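Local coordinates for beta-galactoside alpha-2,6-sialyltransferase (Photobacterium sp., PDB 2Z4T), which transfers sialic acid from a CMP-linked donor to the galactose of acceptors such as lactose, forming an alpha-2,6 linkage, at residues 133-138 with 162-167; 158-163 with 334-339; 355-360 with 392-397. All blocks are in the same frame, centred on the assembly; numbering follows the deposited sequence. Where two conformers were deposited one is given.

Contact 1: residues 133-138 with 162-167; sequences MDIIKS and KELNIT
In the layer of helices on the parallel sheet of the first Rossmann-like half of this GT-B enzyme, Ile135 of helix 126-141 packs on Leu164, in the last turn of helix 158-164. The gamma methyl does the touching: Ile135 CG2, set anti to the backbone N (chi1 -76° places CG1 beside that N), meets Leu164 CD1 at 3.9 Å. The two side chains cross at about a right angle, with Leu164 CB also near, 4.0 Å from Ile135 CG2. Ile166 adds its tip, CD1 lying 4.2 Å from the same methyl of Ile135. The second branch of Leu164, CD2, comes to 4.2 Å from the CA of Ile136, reaching the helix backbone itself. Branched aliphatic residues suit this buried seam, which no hydrogen bond crosses. Between Leu164 and Ile166 the chain turns at Asn165, whose positive phi of 61° ends the helix in a Schellman motif and sends the chain directly into strand 166-168; NH1 of Arg147, on the neighbouring strand, hydrogen-bonds the carbonyl oxygen of Leu164. Two successive beta-alpha-beta crossovers thus lay their helices side by side, the arrangement characteristic of Rossmann-like sheets.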
loop_
_atom_site.group_PDB
_atom_site.type_symbol
_atom_site.label_atom_id
_atom_site.label_comp_id
_atom_site.label_asym_id
_atom_site.label_seq_id
_atom_site.Cartn_x
_atom_site.Cartn_y
_atom_site.Cartn_z
ATOM N N MET A 133 -0.740 -4.524 -1.730
ATOM C CA MET A 133 -0.810 -5.864 -1.187
ATOM C C MET A 133 -2.165 -6.117 -0.498
ATOM O O MET A 133 -2.690 -7.214 -0.598
ATOM C CB MET A 133 0.365 -6.128 -0.239
ATOM C CG MET A 133 1.710 -6.214 -0.948
ATOM S SD MET A 133 3.033 -6.868 0.097
ATOM C CE MET A 133 3.209 -5.602 1.355
ATOM N N ASP A 134 -2.724 -5.099 0.174
ATOM C CA ASP A 134 -4.068 -5.191 0.772
ATOM C C ASP A 134 -5.176 -5.404 -0.262
ATOM O O ASP A 134 -6.148 -6.119 0.008
ATOM C CB ASP A 134 -4.392 -3.951 1.589
ATOM C CG ASP A 134 -3.539 -3.831 2.840
ATOM O OD1 ASP A 134 -2.892 -4.828 3.281
ATOM O OD2 ASP A 134 -3.509 -2.722 3.389
ATOM N N ILE A 135 -5.017 -4.792 -1.440
ATOM C CA ILE A 135 -6.031 -4.829 -2.470
ATOM C C ILE A 135 -6.075 -6.221 -3.062
ATOM O O ILE A 135 -7.155 -6.816 -3.169
ATOM C CB ILE A 135 -5.734 -3.797 -3.569
ATOM C CG1 ILE A 135 -6.079 -2.391 -3.077
ATOM C CG2 ILE A 135 -6.445 -4.146 -4.891
ATOM C CD1 ILE A 135 -5.487 -1.249 -3.925
ATOM N N ILE A 136 -4.913 -6.740 -3.447
ATOM C CA ILE A 136 -4.821 -8.071 -3.995
ATOM C C ILE A 136 -5.405 -9.140 -3.034
ATOM O O ILE A 136 -6.206 -9.974 -3.449
ATOM C CB ILE A 136 -3.366 -8.405 -4.429
ATOM C CG1 ILE A 136 -2.925 -7.397 -5.497
ATOM C CG2 ILE A 136 -3.284 -9.844 -4.970
ATOM C CD1 ILE A 136 -1.558 -7.585 -5.997
ATOM N N LYS A 137 -5.047 -9.084 -1.752
ATOM C CA LYS A 137 -5.643 -9.985 -0.765
ATOM C C LYS A 137 -7.177 -9.824 -0.692
ATOM O O LYS A 137 -7.921 -10.808 -0.604
ATOM C CB LYS A 137 -5.012 -9.772 0.612
ATOM C CG LYS A 137 -5.562 -10.709 1.660
ATOM C CD LYS A 137 -4.784 -10.678 2.937
ATOM C CE LYS A 137 -5.600 -11.310 4.066
ATOM N NZ LYS A 137 -4.999 -11.035 5.416
ATOM N N SER A 138 -7.636 -8.582 -0.758
ATOM C CA SER A 138 -9.037 -8.286 -0.592
ATOM C C SER A 138 -9.842 -8.739 -1.803
ATOM O O SER A 138 -11.030 -9.068 -1.696
ATOM C CB SER A 138 -9.228 -6.792 -0.308
ATOM O OG SER A 138 -10.586 -6.416 -0.385
ATOM N N LYS A 162 -9.470 -3.405 -13.730
ATOM C CA LYS A 162 -10.673 -4.189 -13.930
ATOM C C LYS A 162 -10.593 -5.488 -13.116
ATOM O O LYS A 162 -11.535 -5.866 -12.436
ATOM C CB LYS A 162 -10.924 -4.440 -15.415
ATOM C CG LYS A 162 -12.410 -4.614 -15.736
ATOM C CD LYS A 162 -12.824 -6.098 -15.875
ATOM C CE LYS A 162 -12.801 -6.570 -17.351
ATOM N NZ LYS A 162 -13.242 -7.995 -17.517
ATOM N N GLU A 163 -9.440 -6.128 -13.140
ATOM C CA GLU A 163 -9.246 -7.348 -12.394
ATOM C C GLU A 163 -9.393 -7.158 -10.882
ATOM O O GLU A 163 -9.734 -8.093 -10.163
ATOM C CB GLU A 163 -7.860 -7.870 -12.703
ATOM C CG GLU A 163 -7.746 -9.338 -12.722
ATOM C CD GLU A 163 -6.448 -9.768 -13.339
ATOM O OE1 GLU A 163 -5.976 -9.120 -14.311
ATOM O OE2 GLU A 163 -5.908 -10.770 -12.842
ATOM N N LEU A 164 -9.124 -5.949 -10.395
ATOM C CA LEU A 164 -9.156 -5.700 -8.954
ATOM C C LEU A 164 -10.265 -4.753 -8.544
ATOM O O LEU A 164 -10.303 -4.297 -7.396
ATOM C CB LEU A 164 -7.805 -5.184 -8.458
ATOM C CG LEU A 164 -6.646 -6.157 -8.614
ATOM C CD1 LEU A 164 -5.350 -5.430 -8.450
ATOM C CD2 LEU A 164 -6.764 -7.287 -7.606
ATOM N N ASN A 165 -11.171 -4.461 -9.478
ATOM C CA ASN A 165 -12.318 -3.621 -9.169
ATOM C C ASN A 165 -11.918 -2.208 -8.722
ATOM O O ASN A 165 -12.573 -1.603 -7.844
ATOM C CB ASN A 165 -13.100 -4.278 -8.041
ATOM C CG ASN A 165 -14.335 -4.987 -8.512
ATOM O OD1 ASN A 165 -15.193 -5.272 -7.702
ATOM N ND2 ASN A 165 -14.449 -5.261 -9.815
ATOM N N ILE A 166 -10.829 -1.705 -9.310
ATOM C CA ILE A 166 -10.269 -0.397 -8.979
ATOM C C ILE A 166 -10.825 0.678 -9.909
ATOM O O ILE A 166 -10.920 0.461 -11.114
ATOM C CB ILE A 166 -8.719 -0.401 -9.124
ATOM C CG1 ILE A 166 -8.062 -1.175 -7.978
ATOM C CG2 ILE A 166 -8.172 1.025 -9.179
ATOM C CD1 ILE A 166 -6.651 -1.645 -8.282
ATOM N N THR A 167 -11.200 1.820 -9.338
ATOM C CA THR A 167 -11.300 3.073 -10.075
ATOM C C THR A 167 -10.199 3.973 -9.527
ATOM O O THR A 167 -9.983 4.015 -8.316
ATOM C CB THR A 167 -12.649 3.771 -9.847
ATOM O OG1 THR A 167 -13.713 2.825 -9.987
ATOM C CG2 THR A 167 -12.836 4.909 -10.829
#

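Contact 2: residues 158-163 with 334-339; sequences DEQMKE and FLSIVN
With its CG anti to the carbonyl carbon (chi1 -77°) and the chain extended beyond it, Gln160 leaves helix 158-164 and lays its amide along Ile337, whose CG1 is likewise anti to its own carbonyl carbon (chi1 -64°). The two side chains slide past each other in opposite directions. Ile337 CG1 sits over the flat of the amide, almost directly above Gln160 CD at 3.5 Å; the same atom is also 3.8 Å from Gln160 CG. Further along, the end of the isoleucine, CD1, comes to 4.2 Å from Gln160 CB.

The polar end of Gln160 is held by the residue just before its helix: OE1 accepts a hydrogen bond from the backbone N of Thr157. Glutamine suits the place because its methylenes and amide face can bury an aliphatic neighbour while its oxygen serves the backbone. Its NE2 approaches Ser336 OG to 3.0 Å, but the angle is too poor for a hydrogen bond.

Helix 328-338 is here joined to helix 158-164 of the first Rossmann-like domain, although more than 160 residues separate the two helices in the chain. Its Phe334 packs on helix 126-141, and Leu335 touches Thr437 in a loop of the second half of the GT-B fold, so the helix reaches both halves. A salt bridge from Glu163 OE2 to Lys329 NZ ties the same two helices on a different turn. Beyond Ile337, Asn339 takes a positive phi of 59° and ends the helix with a Schellman motif, the backbone bond from Asn339 N to Ser336 O being weak.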
loop_
_atom_site.group_PDB
_atom_site.type_symbol
_atom_site.label_atom_id
_atom_site.label_comp_id
_atom_site.label_asym_id
_atom_site.label_seq_id
_atom_site.Cartn_x
_atom_site.Cartn_y
_atom_site.Cartn_z
ATOM N N ASP A 158 -5.572 -0.537 -17.267
ATOM C CA ASP A 158 -7.027 -0.720 -17.210
ATOM C C ASP A 158 -7.397 -2.165 -16.930
ATOM O O ASP A 158 -8.362 -2.418 -16.222
ATOM C CB ASP A 158 -7.725 -0.231 -18.486
ATOM C CG ASP A 158 -7.460 1.250 -18.767
ATOM O OD1 ASP A 158 -7.157 2.005 -17.799
ATOM O OD2 ASP A 158 -7.538 1.657 -19.959
ATOM N N GLU A 159 -6.631 -3.099 -17.488
ATOM C CA GLU A 159 -6.848 -4.539 -17.314
ATOM C C GLU A 159 -6.739 -4.909 -15.841
ATOM O O GLU A 159 -7.624 -5.580 -15.264
ATOM C CB GLU A 159 -5.801 -5.329 -18.124
ATOM C CG GLU A 159 -5.883 -6.865 -18.024
ATOM C CD GLU A 159 -4.591 -7.578 -18.465
ATOM O OE1 GLU A 159 -3.509 -7.303 -17.895
ATOM O OE2 GLU A 159 -4.655 -8.434 -19.376
ATOM N N GLN A 160 -5.625 -4.470 -15.243
ATOM C CA GLN A 160 -5.313 -4.725 -13.845
ATOM C C GLN A 160 -6.370 -4.127 -12.920
ATOM O O GLN A 160 -6.855 -4.805 -12.016
ATOM C CB GLN A 160 -3.916 -4.202 -13.513
ATOM C CG GLN A 160 -2.814 -5.129 -14.036
ATOM C CD GLN A 160 -1.478 -4.440 -14.250
ATOM O OE1 GLN A 160 -1.308 -3.243 -13.971
ATOM N NE2 GLN A 160 -0.514 -5.203 -14.738
ATOM N N MET A 161 -6.737 -2.869 -13.176
ATOM C CA MET A 161 -7.823 -2.209 -12.447
ATOM C C MET A 161 -9.098 -3.030 -12.513
ATOM O O MET A 161 -9.699 -3.362 -11.482
ATOM C CB MET A 161 -8.050 -0.782 -12.950
ATOM C CG MET A 161 -6.884 0.153 -12.580
ATOM S SD MET A 161 -7.259 1.897 -12.780
ATOM C CE MET A 161 -7.168 2.055 -14.556
ATOM N N LYS A 162 -9.470 -3.405 -13.730
ATOM C CA LYS A 162 -10.673 -4.189 -13.930
ATOM C C LYS A 162 -10.593 -5.488 -13.116
ATOM O O LYS A 162 -11.535 -5.866 -12.436
ATOM C CB LYS A 162 -10.924 -4.440 -15.415
ATOM C CG LYS A 162 -12.410 -4.614 -15.736
ATOM C CD LYS A 162 -12.824 -6.098 -15.875
ATOM C CE LYS A 162 -12.801 -6.570 -17.351
ATOM N NZ LYS A 162 -13.242 -7.995 -17.517
ATOM N N GLU A 163 -9.440 -6.128 -13.140
ATOM C CA GLU A 163 -9.246 -7.348 -12.394
ATOM C C GLU A 163 -9.393 -7.158 -10.882
ATOM O O GLU A 163 -9.734 -8.093 -10.163
ATOM C CB GLU A 163 -7.860 -7.870 -12.703
ATOM C CG GLU A 163 -7.746 -9.338 -12.722
ATOM C CD GLU A 163 -6.448 -9.768 -13.339
ATOM O OE1 GLU A 163 -5.976 -9.120 -14.311
ATOM O OE2 GLU A 163 -5.908 -10.770 -12.842
ATOM N N PHE A 334 0.725 -9.129 -8.728
ATOM C CA PHE A 334 1.506 -8.199 -7.928
ATOM C C PHE A 334 2.775 -7.711 -8.644
ATOM O O PHE A 334 2.972 -6.494 -8.787
ATOM C CB PHE A 334 1.843 -8.849 -6.577
ATOM C CG PHE A 334 2.667 -7.989 -5.671
ATOM C CD1 PHE A 334 2.112 -6.888 -5.040
ATOM C CD2 PHE A 334 4.001 -8.303 -5.421
ATOM C CE1 PHE A 334 2.887 -6.094 -4.194
ATOM C CE2 PHE A 334 4.788 -7.518 -4.571
ATOM C CZ PHE A 334 4.231 -6.412 -3.960
ATOM N N LEU A 335 3.621 -8.647 -9.097
ATOM C CA LEU A 335 4.906 -8.279 -9.726
ATOM C C LEU A 335 4.671 -7.454 -10.978
ATOM O O LEU A 335 5.422 -6.526 -11.319
ATOM C CB LEU A 335 5.781 -9.511 -10.061
ATOM C CG LEU A 335 6.196 -10.364 -8.861
ATOM C CD1 LEU A 335 7.147 -11.462 -9.285
ATOM C CD2 LEU A 335 6.802 -9.505 -7.722
ATOM N N SER A 336 3.597 -7.815 -11.639
ATOM C CA SER A 336 3.197 -7.184 -12.848
ATOM C C SER A 336 2.736 -5.748 -12.569
ATOM O O SER A 336 3.106 -4.830 -13.290
ATOM C CB SER A 336 2.096 -8.023 -13.463
ATOM O OG SER A 336 1.570 -7.358 -14.563
ATOM N N ILE A 337 1.962 -5.543 -11.511
ATOM C CA ILE A 337 1.558 -4.192 -11.150
ATOM C C ILE A 337 2.719 -3.300 -10.679
ATOM O O ILE A 337 2.753 -2.122 -11.014
ATOM C CB ILE A 337 0.388 -4.169 -10.142
ATOM C CG1 ILE A 337 -0.855 -4.800 -10.793
ATOM C CG2 ILE A 337 0.092 -2.716 -9.720
ATOM C CD1 ILE A 337 -2.049 -4.989 -9.865
ATOM N N VAL A 338 3.656 -3.851 -9.905
ATOM C CA VAL A 338 4.848 -3.087 -9.511
ATOM C C VAL A 338 5.933 -3.005 -10.624
ATOM O O VAL A 338 6.941 -2.332 -10.450
ATOM C CB VAL A 338 5.469 -3.566 -8.140
ATOM C CG1 VAL A 338 4.373 -3.798 -7.085
ATOM C CG2 VAL A 338 6.324 -4.831 -8.332
ATOM N N ASN A 339 5.695 -3.669 -11.757
ATOM C CA ASN A 339 6.648 -3.755 -12.886
ATOM C C ASN A 339 8.012 -4.378 -12.577
ATOM O O ASN A 339 9.046 -3.967 -13.115
ATOM C CB ASN A 339 6.793 -2.425 -13.647
ATOM C CG ASN A 339 5.453 -1.878 -14.142
ATOM O OD1 ASN A 339 4.577 -2.634 -14.546
ATOM N ND2 ASN A 339 5.285 -0.558 -14.086
#

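Contact 3: residues 355-360 with 392-397; sequences PNFVFT and HYLGNS
Leu394 and Phe357 supply the apolar part of this contact, a CH-pi interaction. Leu394 CD1 stands over one face of the Phe357 ring, 3.5 Å from its centroid and only 13° off the ring normal, so that a single methyl touches all six ring carbons at once. The side chains cross at about a right angle: Phe357, its CG anti to the backbone N (chi1 162°), runs out from the strand, and the leucine branch comes down on it. The opposite face of the ring has the backbone N of Phe359 above its rim. An aromatic ring suits this site, since it also reaches Ala385 of helix 371-386, Leu400 and Ala445.

Strand 356-360 lies inside the parallel sheet of the second Rossmann-like domain, flanked by strands 399-403 and 443-447. Segment 392-397 belongs to the loop that completes the beta-alpha-beta crossover from this strand through helix 371-386 to strand 399-403. Gly395 makes the turn in that loop with a phi of 111°, where a beta carbon would press on the carbonyl oxygen of Leu394.

The other contact is one of ring carbons with a carbonyl: Pro355 CD lies 3.5 Å from Ser397 O, a van der Waals approach just before the strand begins. Proline suits the place because its ring, standing where another residue has its N-H, offers carbon atoms to the carbonyl oxygen. Next to it Asn356 belongs to a magnesium site together with Tyr349, Ser352, Leu354 and Asp399, whereas at the far end of the strand Thr360 touches the bound CMP.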
loop_
_atom_site.group_PDB
_atom_site.type_symbol
_atom_site.label_atom_id
_atom_site.label_comp_id
_atom_site.label_asym_id
_atom_site.label_seq_id
_atom_site.Cartn_x
_atom_site.Cartn_y
_atom_site.Cartn_z
ATOM N N PRO A 355 30.153 -11.449 -7.693
ATOM C CA PRO A 355 29.016 -11.252 -6.790
ATOM C C PRO A 355 28.334 -9.955 -7.198
ATOM O O PRO A 355 28.956 -9.143 -7.865
ATOM C CB PRO A 355 29.676 -11.105 -5.417
ATOM C CG PRO A 355 31.102 -10.652 -5.720
ATOM C CD PRO A 355 31.445 -11.403 -6.976
ATOM N N ASN A 356 27.072 -9.764 -6.831
ATOM C CA ASN A 356 26.331 -8.591 -7.281
ATOM C C ASN A 356 26.092 -7.553 -6.205
ATOM O O ASN A 356 25.732 -7.881 -5.066
ATOM C CB ASN A 356 25.007 -9.032 -7.892
ATOM C CG ASN A 356 25.194 -10.170 -8.852
ATOM O OD1 ASN A 356 26.018 -10.093 -9.767
ATOM N ND2 ASN A 356 24.476 -11.252 -8.624
ATOM N N PHE A 357 26.278 -6.297 -6.593
ATOM C CA PHE A 357 26.197 -5.164 -5.693
ATOM C C PHE A 357 25.078 -4.256 -6.175
ATOM O O PHE A 357 25.045 -3.903 -7.351
ATOM C CB PHE A 357 27.541 -4.427 -5.689
ATOM C CG PHE A 357 27.483 -3.024 -5.145
ATOM C CD1 PHE A 357 26.813 -2.733 -3.957
ATOM C CD2 PHE A 357 28.159 -1.998 -5.795
ATOM C CE1 PHE A 357 26.776 -1.435 -3.453
ATOM C CE2 PHE A 357 28.147 -0.702 -5.293
ATOM C CZ PHE A 357 27.458 -0.414 -4.121
ATOM N N VAL A 358 24.149 -3.912 -5.284
ATOM C CA VAL A 358 23.123 -2.935 -5.612
ATOM C C VAL A 358 23.395 -1.668 -4.829
ATOM O O VAL A 358 23.501 -1.709 -3.603
ATOM C CB VAL A 358 21.669 -3.429 -5.300
ATOM C CG1 VAL A 358 20.639 -2.275 -5.490
ATOM C CG2 VAL A 358 21.292 -4.617 -6.166
ATOM N N PHE A 359 23.552 -0.553 -5.534
ATOM C CA PHE A 359 23.613 0.730 -4.878
ATOM C C PHE A 359 22.203 1.290 -4.831
ATOM O O PHE A 359 21.528 1.341 -5.878
ATOM C CB PHE A 359 24.551 1.704 -5.595
ATOM C CG PHE A 359 24.488 3.098 -5.044
ATOM C CD1 PHE A 359 25.268 3.464 -3.959
ATOM C CD2 PHE A 359 23.598 4.032 -5.577
ATOM C CE1 PHE A 359 25.192 4.749 -3.430
ATOM C CE2 PHE A 359 23.506 5.325 -5.059
ATOM C CZ PHE A 359 24.304 5.684 -3.978
ATOM N N THR A 360 21.751 1.706 -3.639
ATOM C CA THR A 360 20.425 2.308 -3.508
ATOM C C THR A 360 20.534 3.828 -3.435
ATOM O O THR A 360 21.272 4.358 -2.605
ATOM C CB THR A 360 19.625 1.755 -2.282
ATOM O OG1 THR A 360 20.262 2.120 -1.048
ATOM C CG2 THR A 360 19.522 0.264 -2.351
ATOM N N HIS A 392 36.246 2.512 1.830
ATOM C CA HIS A 392 34.885 1.941 1.737
ATOM C C HIS A 392 34.712 0.882 0.646
ATOM O O HIS A 392 33.625 0.339 0.453
ATOM C CB HIS A 392 33.837 3.052 1.634
ATOM C CG HIS A 392 34.020 4.105 2.680
ATOM N ND1 HIS A 392 33.801 3.858 4.018
ATOM C CD2 HIS A 392 34.506 5.367 2.602
ATOM C CE1 HIS A 392 34.111 4.937 4.720
ATOM N NE2 HIS A 392 34.539 5.865 3.882
ATOM N N TYR A 393 35.809 0.584 -0.036
ATOM C CA TYR A 393 35.858 -0.439 -1.053
ATOM C C TYR A 393 35.147 -1.675 -0.553
ATOM O O TYR A 393 35.387 -2.108 0.571
ATOM C CB TYR A 393 37.325 -0.791 -1.352
ATOM C CG TYR A 393 37.511 -1.823 -2.427
ATOM C CD1 TYR A 393 36.850 -1.709 -3.660
ATOM C CD2 TYR A 393 38.367 -2.911 -2.244
ATOM C CE1 TYR A 393 37.030 -2.654 -4.675
ATOM C CE2 TYR A 393 38.542 -3.866 -3.263
ATOM C CZ TYR A 393 37.871 -3.722 -4.467
ATOM O OH TYR A 393 38.054 -4.636 -5.465
ATOM N N LEU A 394 34.285 -2.254 -1.380
ATOM C CA LEU A 394 33.568 -3.458 -0.963
ATOM C C LEU A 394 34.481 -4.648 -0.599
ATOM O O LEU A 394 34.092 -5.478 0.223
ATOM C CB LEU A 394 32.498 -3.844 -1.982
ATOM C CG LEU A 394 31.333 -2.836 -2.013
ATOM C CD1 LEU A 394 30.301 -3.170 -3.079
ATOM C CD2 LEU A 394 30.668 -2.716 -0.653
ATOM N N GLY A 395 35.690 -4.692 -1.178
ATOM C CA GLY A 395 36.686 -5.725 -0.884
ATOM C C GLY A 395 36.950 -6.700 -2.026
ATOM O O GLY A 395 37.836 -7.554 -1.927
ATOM N N ASN A 396 36.166 -6.585 -3.098
ATOM C CA ASN A 396 36.197 -7.498 -4.240
ATOM C C ASN A 396 35.530 -6.816 -5.416
ATOM O O ASN A 396 34.777 -5.865 -5.221
ATOM C CB ASN A 396 35.412 -8.773 -3.924
ATOM C CG ASN A 396 36.230 -9.781 -3.138
ATOM O OD1 ASN A 396 37.101 -10.477 -3.685
ATOM N ND2 ASN A 396 35.955 -9.864 -1.842
ATOM N N SER A 397 35.784 -7.283 -6.633
ATOM C CA SER A 397 35.025 -6.780 -7.781
ATOM C C SER A 397 33.595 -7.346 -7.806
ATOM O O SER A 397 33.382 -8.542 -7.567
ATOM C CB SER A 397 35.734 -7.105 -9.084
ATOM O OG SER A 397 37.131 -7.023 -8.909
#

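In the fold
From the N terminus, contact 1 closes a short loop, with 23 residues holding strand 146-151 between its segments. Contact 2 starts on helix 158-164, where contact 1 ends, and shares Lys162 and Glu163 with it; it closes a far longer loop of 170 residues. The two therefore interlock on one helix, and packing of Leu164 on Ile337 and of Met133 and Ile136 on Phe334 makes a continuous core of helices 126-141, 158-164 and 328-338. Contact 3 follows in series, neither nested nor crossed, and closes a crossover in the second Rossmann-like domain. Its centre is about 38 Å from that of contact 1 and about 33 Å from that of contact 2.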